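DNA polymerase III, beta subunit (PDB 3T0P) probably acts as a sliding clamp, a ring-shaped head-to-tail homodimer that encircles DNA and tethers DNA polymerases and other proteins to it for processive synthesis. Local coordinates at residues Y253-R258 and L339-P344; T272-E277 and S298-M303; N291-I296 and N304-I309; I316-N321 and I361-F366. One frame throughout, in Å; residues are numbered along the deposited sequence.

Interaction 1: Y253-R258 and L339-P344. With PGR (R-1,2-propanediol), chain R.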
loop_
_atom_site.group_PDB
_atom_site.type_symbol
_atom_site.label_atom_id
_atom_site.label_comp_id
_atom_site.label_asym_id
_atom_site.label_seq_id
_atom_site.Cartn_x
_atom_site.Cartn_y
_atom_site.Cartn_z
ATOM N N TYR B 253 -22.371 5.969 -37.523
ATOM C CA TYR B 253 -22.710 6.735 -36.308
ATOM C C TYR B 253 -23.576 7.936 -36.648
ATOM O O TYR B 253 -23.515 8.413 -37.775
ATOM C CB TYR B 253 -21.426 7.212 -35.598
ATOM C CG TYR B 253 -20.527 8.095 -36.440
ATOM C CD1 TYR B 253 -19.550 7.543 -37.269
ATOM C CD2 TYR B 253 -20.630 9.481 -36.387
ATOM C CE1 TYR B 253 -18.706 8.353 -38.032
ATOM C CE2 TYR B 253 -19.787 10.299 -37.134
ATOM C CZ TYR B 253 -18.820 9.733 -37.950
ATOM O OH TYR B 253 -17.989 10.547 -38.689
ATOM N N ASP B 254 -24.289 8.486 -35.646
ATOM C CA ASP B 254 -25.146 9.668 -35.808
ATOM C C ASP B 254 -24.589 10.865 -35.033
ATOM O O ASP B 254 -25.011 11.992 -35.260
ATOM C CB ASP B 254 -26.590 9.357 -35.350
ATOM C CG ASP B 254 -27.385 8.432 -36.266
ATOM O OD1 ASP B 254 -26.975 8.257 -37.448
ATOM O OD2 ASP B 254 -28.445 7.919 -35.821
ATOM N N THR B 255 -23.658 10.620 -34.122
ATOM C CA THR B 255 -23.039 11.649 -33.286
ATOM C C THR B 255 -21.547 11.375 -33.147
ATOM O O THR B 255 -21.151 10.243 -32.869
ATOM C CB THR B 255 -23.714 11.677 -31.883
ATOM O OG1 THR B 255 -25.147 11.670 -32.009
ATOM C CG2 THR B 255 -23.242 12.854 -31.008
ATOM N N LYS B 256 -20.723 12.419 -33.308
ATOM C CA LYS B 256 -19.283 12.346 -33.097
ATOM C C LYS B 256 -18.898 13.461 -32.138
ATOM O O LYS B 256 -19.263 14.616 -32.358
ATOM C CB LYS B 256 -18.505 12.446 -34.418
ATOM C CG LYS B 256 -16.994 12.332 -34.229
ATOM C CD LYS B 256 -16.236 12.738 -35.466
ATOM C CE LYS B 256 -14.752 12.748 -35.218
ATOM N NZ LYS B 256 -14.000 12.938 -36.479
ATOM N N VAL B 257 -18.185 13.118 -31.068
ATOM C CA VAL B 257 -17.780 14.083 -30.042
ATOM C C VAL B 257 -16.263 14.116 -29.924
ATOM O O VAL B 257 -15.632 13.080 -29.743
ATOM C CB VAL B 257 -18.459 13.766 -28.662
ATOM C CG1 VAL B 257 -17.925 14.651 -27.549
ATOM C CG2 VAL B 257 -19.977 13.893 -28.762
ATOM N N ARG B 258 -15.690 15.307 -30.009
ATOM C CA ARG B 258 -14.268 15.497 -29.766
ATOM C C ARG B 258 -14.217 16.162 -28.394
ATOM O O ARG B 258 -14.863 17.192 -28.212
ATOM C CB ARG B 258 -13.613 16.339 -30.892
ATOM C CG ARG B 258 -12.092 16.525 -30.762
ATOM C CD ARG B 258 -11.309 15.573 -31.641
ATOM N NE ARG B 258 -9.871 15.606 -31.354
ATOM C CZ ARG B 258 -8.950 14.911 -32.016
ATOM N NH1 ARG B 258 -9.301 14.119 -33.022
ATOM N NH2 ARG B 258 -7.669 15.012 -31.687
ATOM N N LEU B 339 -15.525 10.288 -29.568
ATOM C CA LEU B 339 -16.604 9.396 -29.143
ATOM C C LEU B 339 -17.595 9.295 -30.304
ATOM O O LEU B 339 -17.927 10.319 -30.883
ATOM C CB LEU B 339 -17.286 9.886 -27.855
ATOM C CG LEU B 339 -16.364 10.312 -26.686
ATOM C CD1 LEU B 339 -17.167 10.990 -25.591
ATOM C CD2 LEU B 339 -15.566 9.145 -26.115
ATOM N N TYR B 340 -18.005 8.076 -30.691
ATOM C CA TYR B 340 -18.943 7.845 -31.788
ATOM C C TYR B 340 -20.163 7.151 -31.256
ATOM O O TYR B 340 -20.044 6.120 -30.585
ATOM C CB TYR B 340 -18.301 6.988 -32.918
ATOM C CG TYR B 340 -17.111 7.644 -33.574
ATOM C CD1 TYR B 340 -15.831 7.492 -33.051
ATOM C CD2 TYR B 340 -17.273 8.483 -34.664
ATOM C CE1 TYR B 340 -14.732 8.111 -33.638
ATOM C CE2 TYR B 340 -16.186 9.106 -35.263
ATOM C CZ TYR B 340 -14.915 8.913 -34.753
ATOM O OH TYR B 340 -13.849 9.531 -35.354
HETATM N N MSE B 341 -21.346 7.694 -31.569
HETATM C CA MSE B 341 -22.597 7.111 -31.084
HETATM C C MSE B 341 -23.609 7.036 -32.169
HETATM O O MSE B 341 -23.602 7.883 -33.055
HETATM C CB MSE B 341 -23.176 7.968 -29.928
HETATM C CG MSE B 341 -22.606 7.633 -28.583
HETATM SE SE MSE B 341 -22.151 9.208 -27.530
HETATM C CE MSE B 341 -20.881 10.072 -28.855
ATOM N N VAL B 342 -24.563 6.117 -32.037
ATOM C CA VAL B 342 -25.710 6.047 -32.947
ATOM C C VAL B 342 -26.928 6.529 -32.188
ATOM O O VAL B 342 -27.565 7.504 -32.597
ATOM C CB VAL B 342 -25.955 4.652 -33.575
ATOM C CG1 VAL B 342 -27.216 4.675 -34.443
ATOM C CG2 VAL B 342 -24.762 4.199 -34.390
ATOM N N ASN B 343 -27.251 5.847 -31.072
ATOM C CA ASN B 343 -28.427 6.159 -30.268
ATOM C C ASN B 343 -28.211 5.719 -28.794
ATOM O O ASN B 343 -27.238 5.006 -28.507
ATOM C CB ASN B 343 -29.683 5.515 -30.909
ATOM C CG ASN B 343 -29.677 4.018 -30.969
ATOM O OD1 ASN B 343 -29.549 3.326 -29.946
ATOM N ND2 ASN B 343 -29.868 3.486 -32.170
ATOM N N PRO B 344 -29.119 6.105 -27.860
ATOM C CA PRO B 344 -28.896 5.790 -26.430
ATOM C C PRO B 344 -28.871 4.302 -26.047
ATOM O O PRO B 344 -28.516 3.977 -24.913
ATOM C CB PRO B 344 -30.057 6.496 -25.730
ATOM C CG PRO B 344 -30.427 7.599 -26.657
ATOM C CD PRO B 344 -30.288 6.993 -28.023
HETATM C C1 PGR R . -25.463 8.316 -40.257
HETATM C C2 PGR R . -26.511 7.219 -40.518
HETATM C C3 PGR R . -26.393 6.122 -39.444
HETATM O O1 PGR R . -25.803 9.535 -40.933
HETATM O O2 PGR R . -27.835 7.769 -40.503
HETATM O O HOH W 1 -30.732 5.613 -34.578
#

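Interaction 2: T272-E277 and S298-M303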
loop_
_atom_site.group_PDB
_atom_site.type_symbol
_atom_site.label_atom_id
_atom_site.label_comp_id
_atom_site.label_asym_id
_atom_site.label_seq_id
_atom_site.Cartn_x
_atom_site.Cartn_y
_atom_site.Cartn_z
ATOM N N THR B 272 -17.965 9.353 -9.429
ATOM C CA THR B 272 -17.935 8.081 -8.695
ATOM C C THR B 272 -17.918 8.217 -7.187
ATOM O O THR B 272 -18.294 7.253 -6.524
ATOM C CB THR B 272 -16.776 7.171 -9.065
ATOM O OG1 THR B 272 -15.546 7.790 -8.711
ATOM C CG2 THR B 272 -16.823 6.719 -10.491
ATOM N N LEU B 273 -17.488 9.371 -6.633
ATOM C CA LEU B 273 -17.485 9.553 -5.179
ATOM C C LEU B 273 -18.925 9.504 -4.620
ATOM O O LEU B 273 -19.107 9.164 -3.458
ATOM C CB LEU B 273 -16.739 10.838 -4.732
ATOM C CG LEU B 273 -17.391 12.218 -4.948
ATOM C CD1 LEU B 273 -18.315 12.593 -3.803
ATOM C CD2 LEU B 273 -16.332 13.290 -5.122
ATOM N N LEU B 274 -19.939 9.816 -5.438
ATOM C CA LEU B 274 -21.324 9.807 -4.968
ATOM C C LEU B 274 -21.954 8.402 -4.968
ATOM O O LEU B 274 -22.998 8.200 -4.354
ATOM C CB LEU B 274 -22.168 10.755 -5.810
ATOM C CG LEU B 274 -21.876 12.229 -5.616
ATOM C CD1 LEU B 274 -22.616 13.048 -6.613
ATOM C CD2 LEU B 274 -22.242 12.702 -4.212
ATOM N N VAL B 275 -21.317 7.450 -5.629
ATOM C CA VAL B 275 -21.814 6.092 -5.738
ATOM C C VAL B 275 -20.796 5.097 -5.078
ATOM O O VAL B 275 -19.649 4.972 -5.512
ATOM C CB VAL B 275 -22.184 5.757 -7.207
ATOM C CG1 VAL B 275 -23.401 6.570 -7.642
ATOM C CG2 VAL B 275 -21.031 6.023 -8.158
ATOM N N LYS B 276 -21.210 4.476 -3.962
ATOM C CA LYS B 276 -20.370 3.543 -3.186
ATOM C C LYS B 276 -20.995 2.147 -3.208
ATOM O O LYS B 276 -22.219 2.042 -3.175
ATOM C CB LYS B 276 -20.162 4.029 -1.728
ATOM C CG LYS B 276 -19.907 5.541 -1.536
ATOM C CD LYS B 276 -18.429 5.969 -1.648
ATOM C CE LYS B 276 -18.182 7.269 -0.891
ATOM N NZ LYS B 276 -17.049 8.068 -1.449
ATOM N N GLU B 277 -20.131 1.095 -3.253
ATOM C CA GLU B 277 -20.331 -0.374 -3.337
ATOM C C GLU B 277 -21.807 -0.883 -3.359
ATOM O O GLU B 277 -22.124 -1.704 -4.225
ATOM C CB GLU B 277 -19.551 -1.096 -2.224
ATOM N N SER B 298 -27.410 10.309 -6.107
ATOM C CA SER B 298 -27.505 9.180 -5.185
ATOM C C SER B 298 -28.091 9.658 -3.864
ATOM O O SER B 298 -28.496 10.816 -3.759
ATOM C CB SER B 298 -26.136 8.525 -4.989
ATOM O OG SER B 298 -25.254 9.306 -4.195
ATOM N N PHE B 299 -28.127 8.773 -2.851
ATOM C CA PHE B 299 -28.580 9.126 -1.499
ATOM C C PHE B 299 -27.611 10.129 -0.860
ATOM O O PHE B 299 -28.045 10.949 -0.067
ATOM C CB PHE B 299 -28.740 7.878 -0.622
ATOM C CG PHE B 299 -29.885 7.017 -1.096
ATOM C CD1 PHE B 299 -31.205 7.445 -0.960
ATOM C CD2 PHE B 299 -29.647 5.796 -1.716
ATOM C CE1 PHE B 299 -32.265 6.663 -1.427
ATOM C CE2 PHE B 299 -30.711 5.011 -2.185
ATOM C CZ PHE B 299 -32.009 5.449 -2.034
ATOM N N ILE B 300 -26.322 10.099 -1.254
ATOM C CA ILE B 300 -25.284 11.010 -0.743
ATOM C C ILE B 300 -25.505 12.455 -1.269
ATOM O O ILE B 300 -25.266 13.410 -0.536
ATOM C CB ILE B 300 -23.882 10.487 -1.099
ATOM C CG1 ILE B 300 -23.616 9.147 -0.401
ATOM C CG2 ILE B 300 -22.814 11.505 -0.739
ATOM C CD1 ILE B 300 -22.495 8.342 -0.973
ATOM N N GLY B 301 -25.932 12.589 -2.521
ATOM C CA GLY B 301 -26.189 13.883 -3.144
ATOM C C GLY B 301 -26.117 13.841 -4.655
ATOM O O GLY B 301 -26.185 12.765 -5.255
ATOM N N SER B 302 -25.966 15.003 -5.292
ATOM C CA SER B 302 -25.888 15.022 -6.758
ATOM C C SER B 302 -24.694 15.833 -7.280
ATOM O O SER B 302 -24.064 16.600 -6.553
ATOM C CB SER B 302 -27.185 15.551 -7.364
ATOM O OG SER B 302 -27.385 16.894 -6.964
HETATM N N MSE B 303 -24.387 15.622 -8.549
HETATM C CA MSE B 303 -23.335 16.323 -9.242
HETATM C C MSE B 303 -23.818 16.735 -10.623
HETATM O O MSE B 303 -24.495 15.973 -11.299
HETATM C CB MSE B 303 -22.065 15.478 -9.349
HETATM C CG MSE B 303 -20.862 16.272 -9.881
HETATM SE SE MSE B 303 -19.530 15.164 -10.849
HETATM C CE MSE B 303 -20.705 14.685 -12.455
#

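Interaction 3: N291-I296 and N304-I309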
loop_
_atom_site.group_PDB
_atom_site.type_symbol
_atom_site.label_atom_id
_atom_site.label_comp_id
_atom_site.label_asym_id
_atom_site.label_seq_id
_atom_site.Cartn_x
_atom_site.Cartn_y
_atom_site.Cartn_z
ATOM N N ASN B 291 -21.214 21.445 -26.026
ATOM C CA ASN B 291 -21.273 21.098 -24.614
ATOM C C ASN B 291 -21.706 19.678 -24.320
ATOM O O ASN B 291 -22.639 19.152 -24.905
ATOM C CB ASN B 291 -22.244 22.049 -23.869
ATOM C CG ASN B 291 -22.108 21.977 -22.366
ATOM O OD1 ASN B 291 -21.154 22.497 -21.782
ATOM N ND2 ASN B 291 -23.016 21.271 -21.715
HETATM N N MSE B 292 -21.054 19.098 -23.318
HETATM C CA MSE B 292 -21.424 17.839 -22.709
HETATM C C MSE B 292 -21.742 18.117 -21.245
HETATM O O MSE B 292 -20.892 18.628 -20.502
HETATM C CB MSE B 292 -20.343 16.759 -22.836
HETATM C CG MSE B 292 -20.771 15.483 -22.152
HETATM SE SE MSE B 292 -19.387 14.116 -21.990
HETATM C CE MSE B 292 -19.241 13.570 -23.902
ATOM N N GLU B 293 -22.961 17.783 -20.842
ATOM C CA GLU B 293 -23.391 17.869 -19.459
ATOM C C GLU B 293 -23.440 16.460 -18.868
ATOM O O GLU B 293 -24.095 15.577 -19.435
ATOM C CB GLU B 293 -24.757 18.547 -19.356
ATOM C CG GLU B 293 -25.176 18.683 -17.904
ATOM C CD GLU B 293 -26.563 19.245 -17.693
ATOM O OE1 GLU B 293 -27.545 18.620 -18.155
ATOM O OE2 GLU B 293 -26.663 20.323 -17.065
ATOM N N LEU B 294 -22.763 16.264 -17.734
ATOM C CA LEU B 294 -22.701 15.008 -16.996
ATOM C C LEU B 294 -23.377 15.153 -15.655
ATOM O O LEU B 294 -23.134 16.119 -14.938
ATOM C CB LEU B 294 -21.248 14.540 -16.805
ATOM C CG LEU B 294 -20.489 14.274 -18.089
ATOM C CD1 LEU B 294 -19.660 15.495 -18.468
ATOM C CD2 LEU B 294 -19.592 13.083 -17.941
ATOM N N ARG B 295 -24.241 14.196 -15.331
ATOM C CA ARG B 295 -24.962 14.168 -14.054
ATOM C C ARG B 295 -24.942 12.796 -13.423
ATOM O O ARG B 295 -24.961 11.761 -14.123
ATOM C CB ARG B 295 -26.437 14.572 -14.213
ATOM C CG ARG B 295 -26.673 15.964 -14.742
ATOM C CD ARG B 295 -28.142 16.248 -15.000
ATOM N NE ARG B 295 -28.722 15.323 -15.977
ATOM C CZ ARG B 295 -29.930 15.462 -16.514
ATOM N NH1 ARG B 295 -30.689 16.505 -16.199
ATOM N NH2 ARG B 295 -30.383 14.567 -17.385
ATOM N N ILE B 296 -24.993 12.811 -12.091
ATOM C CA ILE B 296 -25.153 11.639 -11.285
ATOM C C ILE B 296 -25.876 12.099 -10.049
ATOM O O ILE B 296 -25.712 13.246 -9.628
ATOM C CB ILE B 296 -23.808 10.889 -11.017
ATOM C CG1 ILE B 296 -24.052 9.406 -10.693
ATOM C CG2 ILE B 296 -22.911 11.596 -9.961
ATOM C CD1 ILE B 296 -22.794 8.500 -10.951
ATOM N N ASN B 304 -23.427 17.931 -11.049
ATOM C CA ASN B 304 -23.662 18.429 -12.390
ATOM C C ASN B 304 -22.350 19.030 -12.913
ATOM O O ASN B 304 -21.733 19.838 -12.218
ATOM C CB ASN B 304 -24.809 19.454 -12.392
ATOM C CG ASN B 304 -25.242 19.790 -13.789
ATOM O OD1 ASN B 304 -26.027 19.071 -14.391
ATOM N ND2 ASN B 304 -24.668 20.833 -14.374
ATOM N N GLU B 305 -21.918 18.641 -14.107
ATOM C CA GLU B 305 -20.687 19.179 -14.690
ATOM C C GLU B 305 -20.850 19.411 -16.188
ATOM O O GLU B 305 -21.422 18.570 -16.867
ATOM C CB GLU B 305 -19.488 18.216 -14.451
ATOM C CG GLU B 305 -18.164 18.832 -14.887
ATOM C CD GLU B 305 -16.873 18.262 -14.321
ATOM O OE1 GLU B 305 -16.932 17.476 -13.341
ATOM O OE2 GLU B 305 -15.798 18.593 -14.877
ATOM N N ASP B 306 -20.267 20.505 -16.702
ATOM C CA ASP B 306 -20.265 20.840 -18.128
ATOM C C ASP B 306 -18.852 20.756 -18.683
ATOM O O ASP B 306 -17.929 21.246 -18.066
ATOM C CB ASP B 306 -20.863 22.242 -18.382
ATOM C CG ASP B 306 -22.334 22.392 -18.036
ATOM O OD1 ASP B 306 -23.154 21.601 -18.556
ATOM O OD2 ASP B 306 -22.673 23.329 -17.284
ATOM N N ILE B 307 -18.681 20.121 -19.836
ATOM C CA ILE B 307 -17.388 20.025 -20.510
ATOM C C ILE B 307 -17.574 20.561 -21.922
ATOM O O ILE B 307 -18.524 20.174 -22.603
ATOM C CB ILE B 307 -16.795 18.581 -20.512
ATOM C CG1 ILE B 307 -16.759 17.970 -19.087
ATOM C CG2 ILE B 307 -15.387 18.553 -21.160
ATOM C CD1 ILE B 307 -16.217 16.494 -19.043
ATOM N N ASP B 308 -16.665 21.448 -22.360
ATOM C CA ASP B 308 -16.642 21.975 -23.726
ATOM C C ASP B 308 -16.277 20.854 -24.701
ATOM O O ASP B 308 -15.318 20.124 -24.458
ATOM C CB ASP B 308 -15.604 23.107 -23.848
ATOM C CG ASP B 308 -15.916 24.404 -23.137
ATOM O OD1 ASP B 308 -17.053 24.552 -22.625
ATOM O OD2 ASP B 308 -15.034 25.290 -23.116
ATOM N N ILE B 309 -17.045 20.697 -25.782
ATOM C CA ILE B 309 -16.784 19.659 -26.797
ATOM C C ILE B 309 -16.950 20.248 -28.187
ATOM O O ILE B 309 -17.496 21.348 -28.350
ATOM C CB ILE B 309 -17.723 18.411 -26.632
ATOM C CG1 ILE B 309 -19.201 18.775 -26.873
ATOM C CG2 ILE B 309 -17.509 17.703 -25.281
ATOM C CD1 ILE B 309 -20.125 17.647 -26.998
HETATM O O HOH W 2 -25.839 22.669 -18.653
#

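Interaction 4: I316-N321 and I361-F366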
loop_
_atom_site.group_PDB
_atom_site.type_symbol
_atom_site.label_atom_id
_atom_site.label_comp_id
_atom_site.label_asym_id
_atom_site.label_seq_id
_atom_site.Cartn_x
_atom_site.Cartn_y
_atom_site.Cartn_z
ATOM N N ILE B 316 -27.714 14.099 -28.097
ATOM C CA ILE B 316 -28.016 12.783 -27.530
ATOM C C ILE B 316 -27.894 12.796 -26.000
ATOM O O ILE B 316 -26.995 13.422 -25.436
ATOM C CB ILE B 316 -27.125 11.648 -28.169
ATOM C CG1 ILE B 316 -27.626 10.228 -27.796
ATOM C CG2 ILE B 316 -25.623 11.830 -27.891
ATOM C CD1 ILE B 316 -26.801 9.024 -28.311
HETATM N N MSE B 317 -28.824 12.084 -25.346
HETATM C CA MSE B 317 -28.762 11.802 -23.925
HETATM C C MSE B 317 -28.485 10.317 -23.785
HETATM O O MSE B 317 -29.214 9.506 -24.340
HETATM C CB MSE B 317 -30.019 12.220 -23.197
HETATM C CG MSE B 317 -29.813 12.079 -21.677
HETATM SE SE MSE B 317 -31.339 12.588 -20.611
HETATM C CE MSE B 317 -32.785 11.600 -21.529
ATOM N N ILE B 318 -27.403 9.952 -23.115
ATOM C CA ILE B 318 -27.006 8.545 -22.999
ATOM C C ILE B 318 -26.422 8.278 -21.597
ATOM O O ILE B 318 -25.742 9.131 -21.033
ATOM C CB ILE B 318 -26.008 8.197 -24.166
ATOM C CG1 ILE B 318 -25.671 6.701 -24.241
ATOM C CG2 ILE B 318 -24.736 9.088 -24.194
ATOM C CD1 ILE B 318 -24.996 6.259 -25.637
ATOM N N GLY B 319 -26.683 7.095 -21.055
ATOM C CA GLY B 319 -26.174 6.721 -19.737
ATOM C C GLY B 319 -25.162 5.592 -19.777
ATOM O O GLY B 319 -25.207 4.740 -20.671
ATOM N N PHE B 320 -24.244 5.579 -18.807
ATOM C CA PHE B 320 -23.190 4.567 -18.723
ATOM C C PHE B 320 -22.787 4.239 -17.321
ATOM O O PHE B 320 -22.878 5.087 -16.423
ATOM C CB PHE B 320 -21.895 5.078 -19.399
ATOM C CG PHE B 320 -21.957 5.344 -20.879
ATOM C CD1 PHE B 320 -21.765 4.308 -21.801
ATOM C CD2 PHE B 320 -22.165 6.633 -21.361
ATOM C CE1 PHE B 320 -21.830 4.555 -23.176
ATOM C CE2 PHE B 320 -22.201 6.883 -22.736
ATOM C CZ PHE B 320 -22.041 5.840 -23.633
ATOM N N ASN B 321 -22.191 3.054 -17.165
ATOM C CA ASN B 321 -21.521 2.664 -15.921
ATOM C C ASN B 321 -20.211 3.460 -15.909
ATOM O O ASN B 321 -19.404 3.303 -16.842
ATOM C CB ASN B 321 -21.286 1.163 -15.879
ATOM C CG ASN B 321 -20.664 0.642 -14.612
ATOM O OD1 ASN B 321 -20.017 1.358 -13.829
ATOM N ND2 ASN B 321 -20.846 -0.641 -14.384
ATOM N N ILE B 361 -18.099 0.545 -25.520
ATOM C CA ILE B 361 -18.755 0.475 -24.215
ATOM C C ILE B 361 -20.253 0.435 -24.470
ATOM O O ILE B 361 -20.749 1.267 -25.208
ATOM C CB ILE B 361 -18.325 1.672 -23.284
ATOM C CG1 ILE B 361 -16.797 1.686 -23.027
ATOM C CG2 ILE B 361 -19.097 1.662 -21.963
ATOM C CD1 ILE B 361 -16.209 3.062 -22.754
ATOM N N LEU B 362 -20.967 -0.521 -23.878
ATOM C CA LEU B 362 -22.414 -0.573 -24.018
ATOM C C LEU B 362 -23.029 0.402 -23.031
ATOM O O LEU B 362 -22.622 0.441 -21.875
ATOM C CB LEU B 362 -23.016 -1.980 -23.810
ATOM C CG LEU B 362 -22.684 -3.079 -24.818
ATOM C CD1 LEU B 362 -23.349 -4.397 -24.409
ATOM C CD2 LEU B 362 -23.113 -2.713 -26.222
ATOM N N PRO B 363 -24.018 1.199 -23.458
ATOM C CA PRO B 363 -24.655 2.116 -22.526
ATOM C C PRO B 363 -25.693 1.393 -21.664
ATOM O O PRO B 363 -26.082 0.264 -21.964
ATOM C CB PRO B 363 -25.336 3.125 -23.471
ATOM C CG PRO B 363 -25.695 2.345 -24.637
ATOM C CD PRO B 363 -24.632 1.284 -24.797
ATOM N N VAL B 364 -26.223 2.114 -20.682
ATOM C CA VAL B 364 -27.281 1.646 -19.813
ATOM C C VAL B 364 -28.580 1.590 -20.601
ATOM O O VAL B 364 -28.894 2.482 -21.395
ATOM C CB VAL B 364 -27.374 2.576 -18.592
ATOM C CG1 VAL B 364 -28.731 2.485 -17.912
ATOM C CG2 VAL B 364 -26.247 2.272 -17.617
ATOM N N ASN B 365 -29.309 0.502 -20.423
ATOM C CA ASN B 365 -30.596 0.389 -21.081
ATOM C C ASN B 365 -31.642 0.919 -20.087
ATOM O O ASN B 365 -31.877 0.306 -19.040
ATOM C CB ASN B 365 -30.868 -1.049 -21.550
ATOM C CG ASN B 365 -32.276 -1.263 -22.048
ATOM O OD1 ASN B 365 -32.757 -0.573 -22.951
ATOM N ND2 ASN B 365 -32.984 -2.184 -21.417
ATOM N N PHE B 366 -32.198 2.095 -20.383
ATOM C CA PHE B 366 -33.213 2.705 -19.542
ATOM C C PHE B 366 -34.628 2.167 -19.887
ATOM O O PHE B 366 -35.572 2.455 -19.141
ATOM C CB PHE B 366 -33.157 4.237 -19.674
ATOM C CG PHE B 366 -31.927 4.851 -19.058
ATOM C CD1 PHE B 366 -31.814 4.987 -17.680
ATOM C CD2 PHE B 366 -30.881 5.300 -19.855
ATOM C CE1 PHE B 366 -30.679 5.550 -17.108
ATOM C CE2 PHE B 366 -29.750 5.885 -19.281
ATOM C CZ PHE B 366 -29.654 5.991 -17.913
HETATM O O HOH W 3 -28.415 5.037 -22.215
HETATM O O HOH W 4 -22.606 1.223 -19.402
#

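Interaction 1: Y253-R258 and L339-P344
Asp254 and Thr255 both give their backbone N-H to the carbonyl of Met341, a selenomethionine, so that this one oxygen is gripped twice. Asp254 N lies 2.7 Å from Met341 O in the carbonyl plane, whereas Thr255 N is tilted 20° from that plane. Two residues facing one make a classic beta bulge at the start of strand 255-260. Beyond it the antiparallel pairing is regular: Met341 N reaches Thr255 O at 2.9 Å, and Val257 and Leu339 exchange N-H and carbonyl in both directions. The polar side chains next to the bulge find their partner in Lys314, just beyond strand 310-313. Thr255 OG1 bonds to the carbonyl of Lys314 and Asp254 OD2 forms a salt bridge with the Lys314 amine, while Asp254 OD1 takes a weak bond, 3.2 Å from O2 of a propanediol molecule. On the face that carries Tyr340 and Lys256, the edge of Tyr340 meets the ring face of Tyr253 in a T-shaped pair, with planes at 67° and Tyr340 CD2 over the ring centre. Alongside it runs the extended Lys256 chain, whose CE comes 3.3 Å from Tyr340 OH. Strand 255-260 lies between 310-313 and 336-341, and the latter is flanked in turn by 348-351. Val257, Leu339 and Met341 point to the opposite face, packing on Ile287 and Met292 of the second sheet of this clamp domain.

Interaction 2: T272-E277 and S298-M303
The flat groups that meet Leu274 and Ser298 here are peptide units, not rings. Methyl CD1 of Leu274 sits over one face of the peptide linking Ser302 to Met303, 3.5 Å from Ser302 C. The carbonyl of Leu274 is met by Ser298 OG, which donates a short bond of 2.5 Å to Leu274 O from a position tilted 32° out of the carbonyl plane. That hydroxyl also serves its own loop, because Ile300 N donates to Ser298 OG in an ST turn. A chi1 of 73° holds OG between the serine's own N and carbonyl carbon, where it can face both partners. Replacing Ser298 by alanine would probably leave the Leu274 carbonyl and the Ile300 N-H without this shared partner and let the turn shift. Apolar packing completes the contact: Leu274 CD2 lies 3.7 Å from Ile300 CG2, and the Ile300 and Lys276 side chains cross at about a right angle, with Ile300 CD1 3.9 Å from Lys276 CG. Lys276 folds back so that NZ, 3.1 Å from Leu273 O, meets it in the carbonyl plane on a lone pair. The type I turn from Thr272 to Val275 follows helix 261-272, and residues 298-301 link strands 291-297 and 302-308. Leu274 and Val275 also pack on Ile296, while Ser302 and Met303 pair with a strand of the second subunit, carrying the sheet across the ring interface.

Interaction 3: N291-I296 and N304-I309
Asn291 and Asp306 cross on the polar face of the hairpin, their amide and carboxylate planes 61° apart. Asn291 ND2 donates to Asp306 OD1 at 3.2 Å; the acceptor lies close to the amide plane, but the donor arrives from above the carboxylate. Glu293 runs beside Asp306 in the same direction, with the two carboxylates turned only 13° from each other. Glu293 OE2 and Asp306 OD1 are 4.0 Å apart, and a water donating to both bridges them, probably easing the repulsion of like charges. The other face is mainly apolar, with Glu305 its charged exception. There Leu294 and Ile307 meet at an angle, CD1 of Leu294 lying 3.6 Å from CD1 of Ile307. Ile309 has CG1 between its own N and carbonyl carbon (chi1 65°), which lays that atom 3.4 Å from Asn291 N and leaves CG2 for Met292 CB. Paired antiparallel bonds of Met292 with Ile307 and of Leu294 with Glu305 join the strands. Helix 261-272 covers this face through Cys267 and supplies Arg270, the salt-bridge partner of Glu305. Strand 283-288 flanks 291-297, while Asn304 and Glu305 pair with a strand of the second subunit, so that this hairpin edge continues the sheet across the dimer interface.

Interaction 4: I316-N321 and I361-F366
Gly319 provides the hollow into which the Phe366 ring fits edge-on, with Phe366 CE2 3.7 Å from Gly319 CA. The ring edge takes the place a beta carbon would need here. Val364 backs the same ring, its CG1 centred over one face, while its CG2 leans on the backbone of Phe320. Beside it, Pro363 of the facing loop is the bump: its CB touches both Ile318 CG1, at 3.7 Å, and Phe320 CE1, at 3.8 Å. Phe320 is turned with CG anti to its carbonyl carbon (chi1 -64°), which carries CD1 against Pro363 CA and Ile361 CG2. A leucine replacing Phe320 would be likely to open a gap beside Pro363 and Ile361 and would lose the edge-to-face partner of Phe325 in helix 322-329. One direct backbone bond ties the segments, Val364 N to Gly319 O at 2.8 Å, with the donor 48° out of the carbonyl plane. Two waters extend this link, one joining Gly319 N to Val364 O and the other Asn321 N to Leu362 O. Chemically, then, the C-terminal tail is attached to edge strand 316-320 mainly by apolar shape-matching, with a single direct bond and bridging waters satisfying backbone polar groups where no sheet continues.

Overall arrangement
All four contacts belong to the C-terminal clamp domain and none is wholly buried. Interactions 1 and 3 are antiparallel strand pairs in its two facing sheets; their apolar sides meet where Val257 packs on Met292 and Ile309 and Leu339 on Met292, while their other sides, aromatic with a lysine in interaction 1 and rich in amides and carboxylates in interaction 3, are more exposed. Interactions 2 and 3 share strand 302-308 and both touch the second subunit, whereas interactions 1 and 4 touch no other chain of the assembly. Interactions 2 and 4 use loops: each has one direct hydrogen bond across it amid apolar packing, and interaction 4 adds two bridging waters. Pro344 packs on Met317 and Pro363, joining interaction 1 to interaction 4.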